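Local coordinates for protein N-acylethanolamine-hydrolyzing acid amidase subunit beta (Caenorhabditis elegans, PDB 6DY3) that probably hydrolyses bioactive fatty acid amides such as N-palmitoylethanolamine to ethanolamine and free fatty acids, as the beta subunit of a self-cleaved heterodimeric amidase, at residues L51-L56 against F95-L100. Numbering follows the deposited sequence.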
loop_
_atom_site.group_PDB
_atom_site.type_symbol
_atom_site.label_atom_id
_atom_site.label_comp_id
_atom_site.label_asym_id
_atom_site.label_seq_id
_atom_site.Cartn_x
_atom_site.Cartn_y
_atom_site.Cartn_z
ATOM N N LEU B 51 -1.319 -2.702 -14.036
ATOM C CA LEU B 51 -0.610 -3.984 -13.984
ATOM C C LEU B 51 -0.655 -4.616 -12.597
ATOM O O LEU B 51 -0.434 -5.824 -12.462
ATOM C CB LEU B 51 0.855 -3.872 -14.425
ATOM C CG LEU B 51 1.112 -3.489 -15.883
ATOM C CD1 LEU B 51 2.608 -3.342 -16.129
ATOM C CD2 LEU B 51 0.511 -4.511 -16.841
ATOM N N TYR B 52 -0.950 -3.828 -11.570
ATOM C CA TYR B 52 -1.029 -4.317 -10.198
ATOM C C TYR B 52 -2.488 -4.370 -9.765
ATOM O O TYR B 52 -3.152 -3.331 -9.694
ATOM C CB TYR B 52 -0.229 -3.419 -9.255
ATOM C CG TYR B 52 1.256 -3.392 -9.547
ATOM C CD1 TYR B 52 1.781 -2.506 -10.473
ATOM C CD2 TYR B 52 2.127 -4.252 -8.899
ATOM C CE1 TYR B 52 3.128 -2.479 -10.747
ATOM C CE2 TYR B 52 3.473 -4.229 -9.166
ATOM C CZ TYR B 52 3.971 -3.343 -10.090
ATOM O OH TYR B 52 5.321 -3.316 -10.365
ATOM N N ASN B 53 -2.983 -5.570 -9.467
ATOM C CA ASN B 53 -4.369 -5.744 -9.045
ATOM C C ASN B 53 -4.491 -6.044 -7.554
ATOM O O ASN B 53 -5.587 -6.362 -7.081
ATOM C CB ASN B 53 -5.059 -6.837 -9.875
ATOM C CG ASN B 53 -4.285 -8.134 -9.906
ATOM O OD1 ASN B 53 -3.055 -8.140 -9.877
ATOM N ND2 ASN B 53 -5.005 -9.249 -9.982
ATOM N N GLY B 54 -3.395 -5.942 -6.800
ATOM C CA GLY B 54 -3.460 -5.936 -5.355
ATOM C C GLY B 54 -3.655 -4.528 -4.824
ATOM O O GLY B 54 -3.675 -3.552 -5.571
ATOM N N VAL B 55 -3.805 -4.434 -3.503
ATOM C CA VAL B 55 -4.018 -3.161 -2.820
ATOM C C VAL B 55 -3.017 -3.033 -1.679
ATOM O O VAL B 55 -2.942 -3.911 -0.814
ATOM C CB VAL B 55 -5.454 -3.025 -2.275
ATOM C CG1 VAL B 55 -5.630 -1.675 -1.556
ATOM C CG2 VAL B 55 -6.470 -3.173 -3.393
ATOM N N LEU B 56 -2.274 -1.923 -1.662
ATOM C CA LEU B 56 -1.405 -1.587 -0.544
ATOM C C LEU B 56 -1.830 -0.320 0.186
ATOM O O LEU B 56 -1.300 -0.045 1.269
ATOM C CB LEU B 56 0.049 -1.431 -1.019
ATOM C CG LEU B 56 0.672 -2.692 -1.628
ATOM C CD1 LEU B 56 2.067 -2.394 -2.136
ATOM C CD2 LEU B 56 0.702 -3.844 -0.628
ATOM N N PHE B 95 -3.102 -10.395 -0.124
ATOM C CA PHE B 95 -3.575 -10.630 1.232
ATOM C C PHE B 95 -4.319 -9.409 1.752
ATOM O O PHE B 95 -5.396 -9.536 2.346
ATOM C CB PHE B 95 -2.396 -10.979 2.142
ATOM C CG PHE B 95 -2.795 -11.356 3.542
ATOM C CD1 PHE B 95 -2.960 -12.682 3.883
ATOM C CD2 PHE B 95 -3.002 -10.396 4.510
ATOM C CE1 PHE B 95 -3.327 -13.043 5.159
ATOM C CE2 PHE B 95 -3.370 -10.750 5.785
ATOM C CZ PHE B 95 -3.533 -12.075 6.112
ATOM N N ILE B 96 -3.764 -8.213 1.520
ATOM C CA ILE B 96 -4.420 -6.976 1.943
ATOM C C ILE B 96 -5.783 -6.844 1.273
ATOM O O ILE B 96 -6.787 -6.532 1.923
ATOM C CB ILE B 96 -3.531 -5.755 1.635
ATOM C CG1 ILE B 96 -2.126 -5.916 2.243
ATOM C CG2 ILE B 96 -4.196 -4.467 2.128
ATOM C CD1 ILE B 96 -2.097 -5.953 3.758
ATOM N N ARG B 97 -5.832 -7.055 -0.044
ATOM C CA ARG B 97 -7.097 -6.930 -0.759
ATOM C C ARG B 97 -8.113 -7.935 -0.242
ATOM O O ARG B 97 -9.301 -7.623 -0.121
ATOM C CB ARG B 97 -6.873 -7.111 -2.258
ATOM C CG ARG B 97 -8.143 -7.044 -3.084
ATOM C CD ARG B 97 -7.843 -7.228 -4.556
ATOM N NE ARG B 97 -9.051 -7.483 -5.337
ATOM C CZ ARG B 97 -9.053 -7.765 -6.638
ATOM N NH1 ARG B 97 -7.908 -7.831 -7.309
ATOM N NH2 ARG B 97 -10.204 -7.986 -7.268
ATOM N N ASP B 98 -7.661 -9.150 0.069
ATOM C CA ASP B 98 -8.568 -10.167 0.591
ATOM C C ASP B 98 -9.143 -9.749 1.936
ATOM O O ASP B 98 -10.303 -10.045 2.242
ATOM C CB ASP B 98 -7.834 -11.502 0.707
ATOM C CG ASP B 98 -8.724 -12.616 1.213
ATOM O OD1 ASP B 98 -9.507 -13.167 0.408
ATOM O OD2 ASP B 98 -8.635 -12.946 2.415
ATOM N N VAL B 99 -8.344 -9.075 2.762
ATOM C CA VAL B 99 -8.856 -8.587 4.038
ATOM C C VAL B 99 -9.901 -7.502 3.810
ATOM O O VAL B 99 -10.949 -7.482 4.469
ATOM C CB VAL B 99 -7.697 -8.086 4.922
ATOM C CG1 VAL B 99 -8.227 -7.401 6.187
ATOM C CG2 VAL B 99 -6.780 -9.235 5.292
ATOM N N LEU B 100 -9.637 -6.583 2.877
ATOM C CA LEU B 100 -10.604 -5.533 2.574
ATOM C C LEU B 100 -11.916 -6.110 2.067
ATOM O O LEU B 100 -12.974 -5.502 2.257
ATOM C CB LEU B 100 -10.030 -4.564 1.535
ATOM C CG LEU B 100 -8.949 -3.595 2.013
ATOM C CD1 LEU B 100 -8.320 -2.866 0.829
ATOM C CD2 LEU B 100 -9.523 -2.605 3.011
#
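Arg97 and Asn53 supply the one hydrogen bond between the loop 51-56 and the helical segment 95-100. Arg97 NH1 reaches the backbone carbonyl oxygen Asn53 O at 2.8 Å. The N-H...O angle of 133° makes the bond distinctly bent, and the oxygen is tilted out of the guanidinium plane. The side chain gets there because CG is anti to the backbone N (chi1 178°) and the chain runs extended from CG to NE along the loop. The remaining polar atoms of the group are engaged too: NE bonds Tyr44 OH, and NH2 forms a salt bridge with Glu77 of the alpha subunit. That same Glu77 accepts a hydrogen bond from Asn53 ND2, so one carboxylate gathers both side chains, whose amide and guanidinium planes stand 75° apart.

The apolar part centres on Val55, nearest the helix by backbone, its CA 5.3 Å from that of Arg97. The two valine methyls divide the work: Val55 CG1 meets Leu100 CD1 at 3.8 Å, while Val55 CG2 faces Arg97 CB at 4.1 Å. Ile96 lies against the backbone of Val55, whose carbonyl oxygen faces its CB and CG2.

All five touching residues are buried. The contact packs the loop joining antiparallel strands 41-49 and 57-60 against helix 92-102, within the choloylglycine hydrolase-type Ntn fold, at the alpha-beta subunit interface.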